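Local coordinates for sensor protein (Vibrio parahaemolyticus, PDB 3I9Y) that forms the sensor domain of the trimethylamine N-oxide-responsive histidine kinase TorS, whose whole chain probably phosphorylates a histidine of its own signalling relay at the expense of ATP, at residues Leu222-Glu225 with Leu226-Gln230; Leu237-Tyr240 with Glu241-Gln245; Asn261-Val264 with Asn265-Asp269. One frame throughout, in Å; residues are numbered along the deposited sequence.

Contact 1: residues Leu222-Glu225 with Leu226-Gln230; sequences LLTE and LGKRQ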
loop_
_atom_site.group_PDB
_atom_site.type_symbol
_atom_site.label_atom_id
_atom_site.label_comp_id
_atom_site.label_asym_id
_atom_site.label_seq_id
_atom_site.Cartn_x
_atom_site.Cartn_y
_atom_site.Cartn_z
ATOM N N LEU A 222 -8.319 24.847 -16.271
ATOM C CA LEU A 222 -8.622 23.866 -15.218
ATOM C C LEU A 222 -8.306 22.524 -15.776
ATOM O O LEU A 222 -7.802 21.598 -15.094
ATOM C CB LEU A 222 -10.102 23.919 -14.791
ATOM C CG LEU A 222 -10.279 25.127 -13.963
ATOM C CD1 LEU A 222 -11.912 25.265 -13.830
ATOM C CD2 LEU A 222 -9.787 24.950 -12.517
ATOM N N LEU A 223 -8.564 22.363 -17.058
ATOM C CA LEU A 223 -8.315 21.062 -17.621
ATOM C C LEU A 223 -6.766 20.849 -17.693
ATOM O O LEU A 223 -6.271 19.660 -17.632
ATOM C CB LEU A 223 -8.936 20.957 -19.032
ATOM C CG LEU A 223 -10.455 20.896 -19.030
ATOM C CD1 LEU A 223 -10.985 21.044 -20.566
ATOM C CD2 LEU A 223 -10.850 19.425 -18.667
ATOM N N THR A 224 -6.014 21.965 -17.837
ATOM C CA THR A 224 -4.613 21.620 -17.945
ATOM C C THR A 224 -4.039 21.267 -16.477
ATOM O O THR A 224 -3.312 20.279 -16.405
ATOM C CB THR A 224 -3.742 22.608 -18.881
ATOM O OG1 THR A 224 -2.621 23.067 -18.135
ATOM C CG2 THR A 224 -4.388 23.617 -19.537
ATOM N N GLU A 225 -4.672 21.869 -15.391
ATOM C CA GLU A 225 -4.346 21.540 -14.013
ATOM C C GLU A 225 -4.714 20.062 -13.742
ATOM O O GLU A 225 -3.978 19.361 -13.075
ATOM C CB GLU A 225 -5.083 22.458 -13.063
ATOM C CG GLU A 225 -4.531 23.881 -13.168
ATOM C CD GLU A 225 -3.001 23.764 -12.936
ATOM O OE1 GLU A 225 -2.474 22.822 -12.268
ATOM O OE2 GLU A 225 -2.280 24.596 -13.431
ATOM N N LEU A 226 -5.859 19.609 -14.278
ATOM C CA LEU A 226 -6.373 18.238 -14.074
ATOM C C LEU A 226 -5.459 17.315 -14.819
ATOM O O LEU A 226 -5.156 16.192 -14.334
ATOM C CB LEU A 226 -7.791 17.991 -14.546
ATOM C CG LEU A 226 -8.934 18.319 -13.664
ATOM C CD1 LEU A 226 -10.255 18.074 -14.666
ATOM C CD2 LEU A 226 -9.082 17.315 -12.580
ATOM N N GLY A 227 -5.001 17.751 -16.003
ATOM C CA GLY A 227 -4.166 16.876 -16.719
ATOM C C GLY A 227 -2.787 16.650 -16.022
ATOM O O GLY A 227 -2.264 15.548 -16.081
ATOM N N LYS A 228 -2.334 17.625 -15.221
ATOM C CA LYS A 228 -1.037 17.466 -14.586
ATOM C C LYS A 228 -1.231 16.404 -13.509
ATOM O O LYS A 228 -0.209 15.692 -13.135
ATOM C CB LYS A 228 -0.573 18.756 -13.908
ATOM C CG LYS A 228 -0.043 19.847 -14.868
ATOM C CD LYS A 228 0.317 21.098 -13.875
ATOM C CE LYS A 228 0.552 22.316 -14.727
ATOM N NZ LYS A 228 0.539 21.903 -16.390
ATOM N N ARG A 229 -2.464 16.229 -13.041
ATOM C CA ARG A 229 -2.633 15.262 -11.838
ATOM C C ARG A 229 -2.825 13.832 -12.247
ATOM O O ARG A 229 -3.073 12.966 -11.472
ATOM C CB ARG A 229 -3.760 15.808 -10.854
ATOM C CG ARG A 229 -3.112 17.081 -10.334
ATOM C CD ARG A 229 -3.976 18.047 -9.932
ATOM N NE ARG A 229 -3.387 19.032 -9.048
ATOM C CZ ARG A 229 -2.964 20.254 -9.418
ATOM N NH1 ARG A 229 -3.001 20.694 -10.715
ATOM N NH2 ARG A 229 -2.575 21.062 -8.405
ATOM N N GLN A 230 -2.701 13.582 -13.575
ATOM C CA GLN A 230 -2.866 12.259 -14.070
ATOM C C GLN A 230 -1.716 11.384 -13.525
ATOM O O GLN A 230 -1.896 10.177 -13.552
ATOM C CB GLN A 230 -2.853 12.102 -15.718
ATOM C CG GLN A 230 -4.043 12.721 -16.267
ATOM C CD GLN A 230 -3.848 12.794 -17.855
ATOM O OE1 GLN A 230 -3.097 13.694 -18.427
ATOM N NE2 GLN A 230 -4.421 11.797 -18.500
#
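R229 reaches back one helical turn to E225 and holds it twice. Its CB lies 4.2 Å from E225 O, and the chain then runs extended from CG to NE, with CG set beside the backbone N and anti to the carbonyl carbon (chi1 -66°). CG and CD pass alongside the same carbonyl, CD coming to 3.4 Å from E225 O. Beyond them NE turns to another helix and makes a salt bridge with E103. NH1 returns to E225, donating an almost straight hydrogen bond (165°) to E225 O at 2.9 Å. The carbonyl lies at the edge of the guanidinium, in its plane, although NH1 itself stands above the carbonyl plane. The same NH1 makes a salt bridge of 2.7 Å to E225 OE1, using that oxygen's anti lone pair. For this the glutamate bends at chi2 (-54°), and carboxylate and guanidinium planes are steeply inclined to each other.

K228 lies beside E225, its CD 3.7 Å from E225 OE1; NZ continues past the carboxylate to lie 3.8 Å from T224 OG1. Lysine's flexible chain lets the methylenes lie along E225 while the charged end stays at the exposed surface. On the other flank L223 CD2 meets L226 CD1 at 4.3 Å, and these leucines face neighbouring helices: L223 rests on M203 and V207, L226 on L107.

Three weak backbone bonds, from K228 N to T224 O and from K228 N and R229 N to E225 O, follow the regular ones from L226 N and G227 N. An arginine suits this place because it can supply a side-chain donor to E225 O, whose backbone donors are poorly aimed. A glutamate-arginine pair four residues apart is a classic intrahelical i, i+4 salt bridge, set here where helix 213-228 runs out within a helical bundle.

Contact 2: residues Leu237-Tyr240 with Glu241-Gln245; sequences LQQY and ENNEQ
L237 offers its carbonyl to E241: the backbone bond from E241 N to L237 O is 3.0 Å long and nearly straight (176°). The same carbonyl is brushed by the glutamate side chain, E241 CG coming to 3.1 Å from L237 O because CG stands beside the backbone N (chi1 -45°) and leans back along the helix. The leucine's own branch is turned to helix 186-208, packing on V186, I189 and Q193, a suitable task for a branched apolar residue.

Q238 follows, with its carbonyl bonded to N242 N. Its CG lies 3.9 Å from E241 OE1, the two chains passing at a slant with amide and carboxylate planes close to parallel. Farther out, Q238 rests on R89 of helix 63-114.

Q239 runs alongside N243, both side chains pointing the same way. Q239 CG meets N243 ND2 at 3.8 Å, and the two amide planes are nearly parallel. The short asparagine keeps its amide low over the helix, N243 CG lying 3.4 Å from Q239 O, whereas the longer glutamine extends to touch I97.

Y240 ends the segment. Its ring CG is anti to the backbone N (chi1 167°) and beside the carbonyl carbon, which brings the ring close to the next amide at a slant, CD2 at 3.3 Å from E241 N. At the far end the phenol approaches the E244 carboxylate obliquely, Y240 OH standing 3.6 Å from E244 OE2, while the ring also touches V186.

Four regular i to i+4 backbone bonds therefore carry this part of helix 232-267, and the polar groups add mainly van der Waals contact. Flexible amides and carboxylates with an amphipathic tyrosine fit such a surface, where water can probably solvate the polar ends, and the E244 carboxylate could disfavour ionisation of the nearby phenol.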
loop_
_atom_site.group_PDB
_atom_site.type_symbol
_atom_site.label_atom_id
_atom_site.label_comp_id
_atom_site.label_asym_id
_atom_site.label_seq_id
_atom_site.Cartn_x
_atom_site.Cartn_y
_atom_site.Cartn_z
ATOM N N LEU A 237 -0.651 2.513 -9.414
ATOM C CA LEU A 237 0.043 1.258 -9.784
ATOM C C LEU A 237 1.150 0.904 -8.754
ATOM O O LEU A 237 1.354 -0.308 -8.489
ATOM C CB LEU A 237 0.693 1.277 -11.245
ATOM C CG LEU A 237 -0.504 1.692 -12.218
ATOM C CD1 LEU A 237 -0.104 2.276 -13.568
ATOM C CD2 LEU A 237 -1.340 0.344 -12.503
ATOM N N GLN A 238 1.876 1.939 -8.215
ATOM C CA GLN A 238 2.868 1.597 -7.264
ATOM C C GLN A 238 2.156 1.021 -6.010
ATOM O O GLN A 238 2.716 0.184 -5.415
ATOM C CB GLN A 238 3.646 2.878 -6.868
ATOM C CG GLN A 238 4.564 3.238 -8.077
ATOM C CD GLN A 238 4.885 4.825 -8.012
ATOM O OE1 GLN A 238 4.303 5.551 -7.217
ATOM N NE2 GLN A 238 5.692 5.278 -8.845
ATOM N N GLN A 239 0.997 1.559 -5.595
ATOM C CA GLN A 239 0.352 1.105 -4.393
ATOM C C GLN A 239 -0.069 -0.362 -4.772
ATOM O O GLN A 239 0.019 -1.243 -3.903
ATOM C CB GLN A 239 -0.948 1.885 -4.129
ATOM C CG GLN A 239 -1.812 1.279 -3.147
ATOM C CD GLN A 239 -2.972 2.243 -2.826
ATOM O OE1 GLN A 239 -4.023 2.295 -3.620
ATOM N NE2 GLN A 239 -2.882 2.930 -1.716
ATOM N N TYR A 240 -0.514 -0.635 -6.009
ATOM C CA TYR A 240 -0.900 -2.076 -6.237
ATOM C C TYR A 240 0.338 -3.020 -6.013
ATOM O O TYR A 240 0.236 -4.023 -5.373
ATOM C CB TYR A 240 -1.389 -2.294 -7.683
ATOM C CG TYR A 240 -1.508 -3.718 -8.092
ATOM C CD1 TYR A 240 -2.700 -4.414 -7.823
ATOM C CD2 TYR A 240 -0.494 -4.361 -8.770
ATOM C CE1 TYR A 240 -2.930 -5.770 -8.312
ATOM C CE2 TYR A 240 -0.654 -5.772 -9.151
ATOM C CZ TYR A 240 -1.876 -6.445 -8.932
ATOM O OH TYR A 240 -2.033 -7.819 -9.145
ATOM N N GLU A 241 1.455 -2.720 -6.659
ATOM C CA GLU A 241 2.692 -3.513 -6.567
ATOM C C GLU A 241 3.176 -3.585 -5.094
ATOM O O GLU A 241 3.540 -4.655 -4.661
ATOM C CB GLU A 241 3.885 -2.941 -7.363
ATOM C CG GLU A 241 3.453 -2.535 -8.654
ATOM C CD GLU A 241 4.539 -1.624 -9.568
ATOM O OE1 GLU A 241 4.981 -0.447 -9.313
ATOM O OE2 GLU A 241 4.912 -2.157 -10.632
ATOM N N ASN A 242 3.030 -2.503 -4.319
ATOM C CA ASN A 242 3.531 -2.511 -2.938
ATOM C C ASN A 242 2.579 -3.385 -2.148
ATOM O O ASN A 242 3.027 -4.170 -1.240
ATOM C CB ASN A 242 3.589 -1.119 -2.332
ATOM C CG ASN A 242 4.248 -1.112 -0.929
ATOM O OD1 ASN A 242 3.629 -0.780 0.070
ATOM N ND2 ASN A 242 5.482 -1.473 -0.852
ATOM N N ASN A 243 1.288 -3.310 -2.406
ATOM C CA ASN A 243 0.362 -4.216 -1.628
ATOM C C ASN A 243 0.655 -5.680 -1.962
ATOM O O ASN A 243 0.619 -6.582 -1.054
ATOM C CB ASN A 243 -1.096 -4.038 -1.948
ATOM C CG ASN A 243 -1.608 -2.683 -1.325
ATOM O OD1 ASN A 243 -0.898 -2.101 -0.422
ATOM N ND2 ASN A 243 -2.809 -2.168 -1.772
ATOM N N GLU A 244 0.988 -5.927 -3.217
ATOM C CA GLU A 244 1.165 -7.301 -3.566
ATOM C C GLU A 244 2.539 -7.879 -2.856
ATOM O O GLU A 244 2.631 -9.014 -2.338
ATOM C CB GLU A 244 1.305 -7.299 -5.046
ATOM C CG GLU A 244 1.928 -8.407 -5.515
ATOM C CD GLU A 244 1.137 -8.855 -6.708
ATOM O OE1 GLU A 244 1.723 -8.928 -7.871
ATOM O OE2 GLU A 244 -0.107 -9.126 -6.449
ATOM N N GLN A 245 3.548 -7.066 -2.895
ATOM C CA GLN A 245 4.810 -7.390 -2.313
ATOM C C GLN A 245 4.533 -7.551 -0.756
ATOM O O GLN A 245 4.960 -8.517 -0.033
ATOM C CB GLN A 245 5.781 -6.223 -2.598
ATOM C CG GLN A 245 6.904 -6.523 -1.715
ATOM C CD GLN A 245 7.816 -7.659 -2.516
ATOM O OE1 GLN A 245 7.376 -8.188 -3.712
ATOM N NE2 GLN A 245 9.033 -7.986 -1.910
#

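Contact 3: residues Asn261-Val264 with Asn265-Asp269; sequences NSTV and NKLVD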
loop_
_atom_site.group_PDB
_atom_site.type_symbol
_atom_site.label_atom_id
_atom_site.label_comp_id
_atom_site.label_asym_id
_atom_site.label_seq_id
_atom_site.Cartn_x
_atom_site.Cartn_y
_atom_site.Cartn_z
ATOM N N ASN A 261 10.817 -22.933 14.095
ATOM C CA ASN A 261 10.433 -23.751 15.235
ATOM C C ASN A 261 10.705 -25.193 14.860
ATOM O O ASN A 261 11.087 -25.920 15.696
ATOM C CB ASN A 261 8.980 -23.540 15.586
ATOM C CG ASN A 261 8.787 -22.132 16.172
ATOM O OD1 ASN A 261 8.502 -21.147 15.428
ATOM N ND2 ASN A 261 9.105 -21.995 17.434
ATOM N N SER A 262 10.682 -25.535 13.592
ATOM C CA SER A 262 10.954 -26.902 13.232
ATOM C C SER A 262 12.426 -27.189 13.455
ATOM O O SER A 262 12.793 -28.266 13.897
ATOM C CB SER A 262 10.549 -27.141 11.848
ATOM O OG SER A 262 11.535 -27.961 11.330
ATOM N N THR A 263 13.318 -26.209 13.290
ATOM C CA THR A 263 14.757 -26.426 13.615
ATOM C C THR A 263 14.904 -26.402 15.148
ATOM O O THR A 263 15.715 -27.186 15.726
ATOM C CB THR A 263 15.582 -25.310 13.046
ATOM O OG1 THR A 263 15.569 -25.395 11.603
ATOM C CG2 THR A 263 17.048 -25.313 13.479
ATOM N N VAL A 264 14.171 -25.530 15.881
ATOM C CA VAL A 264 14.424 -25.610 17.302
ATOM C C VAL A 264 13.798 -26.980 17.822
ATOM O O VAL A 264 14.301 -27.488 18.737
ATOM C CB VAL A 264 13.913 -24.397 18.243
ATOM C CG1 VAL A 264 13.601 -23.205 17.445
ATOM C CG2 VAL A 264 12.822 -24.841 19.190
ATOM N N ASN A 265 12.739 -27.502 17.299
ATOM C CA ASN A 265 12.361 -28.768 17.829
ATOM C C ASN A 265 13.452 -29.836 17.548
ATOM O O ASN A 265 13.587 -30.751 18.330
ATOM C CB ASN A 265 11.100 -29.257 17.203
ATOM C CG ASN A 265 9.895 -28.530 17.771
ATOM O OD1 ASN A 265 9.935 -28.065 18.942
ATOM N ND2 ASN A 265 8.803 -28.420 16.997
ATOM N N LYS A 266 14.189 -29.755 16.435
ATOM C CA LYS A 266 15.205 -30.742 16.202
ATOM C C LYS A 266 16.257 -30.533 17.199
ATOM O O LYS A 266 16.844 -31.540 17.606
ATOM C CB LYS A 266 15.808 -30.669 14.762
ATOM C CG LYS A 266 14.790 -31.070 13.736
ATOM C CD LYS A 266 15.428 -31.083 12.282
ATOM C CE LYS A 266 14.399 -30.973 11.114
ATOM N NZ LYS A 266 14.911 -29.947 10.005
ATOM N N LEU A 267 16.589 -29.291 17.591
ATOM C CA LEU A 267 17.620 -29.108 18.598
ATOM C C LEU A 267 17.195 -29.691 19.944
ATOM O O LEU A 267 18.060 -30.124 20.700
ATOM C CB LEU A 267 18.027 -27.658 18.890
ATOM C CG LEU A 267 18.725 -26.968 17.679
ATOM C CD1 LEU A 267 18.622 -25.423 17.611
ATOM C CD2 LEU A 267 20.193 -27.264 17.755
ATOM N N VAL A 268 15.905 -29.701 20.273
ATOM C CA VAL A 268 15.528 -30.219 21.563
ATOM C C VAL A 268 15.518 -31.804 21.550
ATOM O O VAL A 268 15.250 -32.420 22.548
ATOM C CB VAL A 268 14.254 -29.543 22.129
ATOM C CG1 VAL A 268 13.286 -29.475 21.154
ATOM C CG2 VAL A 268 13.680 -30.312 23.353
ATOM N N ASP A 269 15.832 -32.457 20.423
ATOM C CA ASP A 269 16.082 -33.951 20.391
ATOM C C ASP A 269 17.652 -34.005 20.343
ATOM O O ASP A 269 18.337 -34.028 19.311
ATOM C CB ASP A 269 15.328 -34.469 19.235
ATOM C CG ASP A 269 13.953 -33.936 19.287
ATOM O OD1 ASP A 269 13.855 -33.037 20.137
ATOM O OD2 ASP A 269 12.995 -34.339 18.577
#
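The final turns of helix 232-267 bring V268 back over the carbonyl of V264, close to where the helix gives way to the C-terminal tail. V268 N donates to V264 O, and V268 CG1 lies over the same oxygen at 3.3 Å, since that methyl sits between the backbone N and the carbonyl carbon (chi1 46°). V264 turns its own methyls elsewhere, and its side chain packs on A9, V12 and L56. Compact, beta-branched and apolar, V264 suits this buried place, where it meets two other helices without a long, mobile chain.

One residue earlier, T263 O receives the amide of L267. The leucine curls over this carbonyl, its CG 3.6 Å from T263 O, and T263 CG2 and L267 CD1 make only a loose apolar contact. Both side chains are buried against L69, and L267 also reaches L65 and L56. This is the packing of a four-helix bundle, in which helix 232-267 lies among helices 5-27, 32-58 and 63-114, one of the two stacked bundles of the TorS sensor domain. A threonine can serve here because its methyl joins the apolar layer while OG1 has weak hydrogen bonds to N72 and E259 O.

The outward side has a different chemistry. N265 N makes a 2.8 Å bond to N261 O, and the asparagine side chain folds over that oxygen, with CG beside the backbone N (chi1 -76°) and N265 CG 3.5 Å from N261 O. K266 lays its aliphatic part along the previous turn: its CG, beside its own backbone N, lies 3.4 Å from S262 O, and K266 NZ ends 4.1 Å from S262 OG, too far for a hydrogen bond. Small and polar, serine suits this partly exposed position beside the solvent-facing lysine.

How the contacts relate
From the N terminus the chain first builds helices 5-27, 32-58 and 63-114, which together later frame contact 3. Contact 1 comes at the end of helix 213-228; a short turn then leads into helix 232-267, which carries contact 2 near its start and contact 3 at its end. Each closes a single helical turn, and the three follow in series without nesting or crossing. The centres of contacts 1 and 3 are about 60 Å apart, on opposite sides of the chain's centre. Contact 2 lies between, near the middle. Helix 63-114 is the neighbour common to all three, while helix 186-208 flanks contacts 1 and 2 and helices 5-27 and 32-58 flank contact 3.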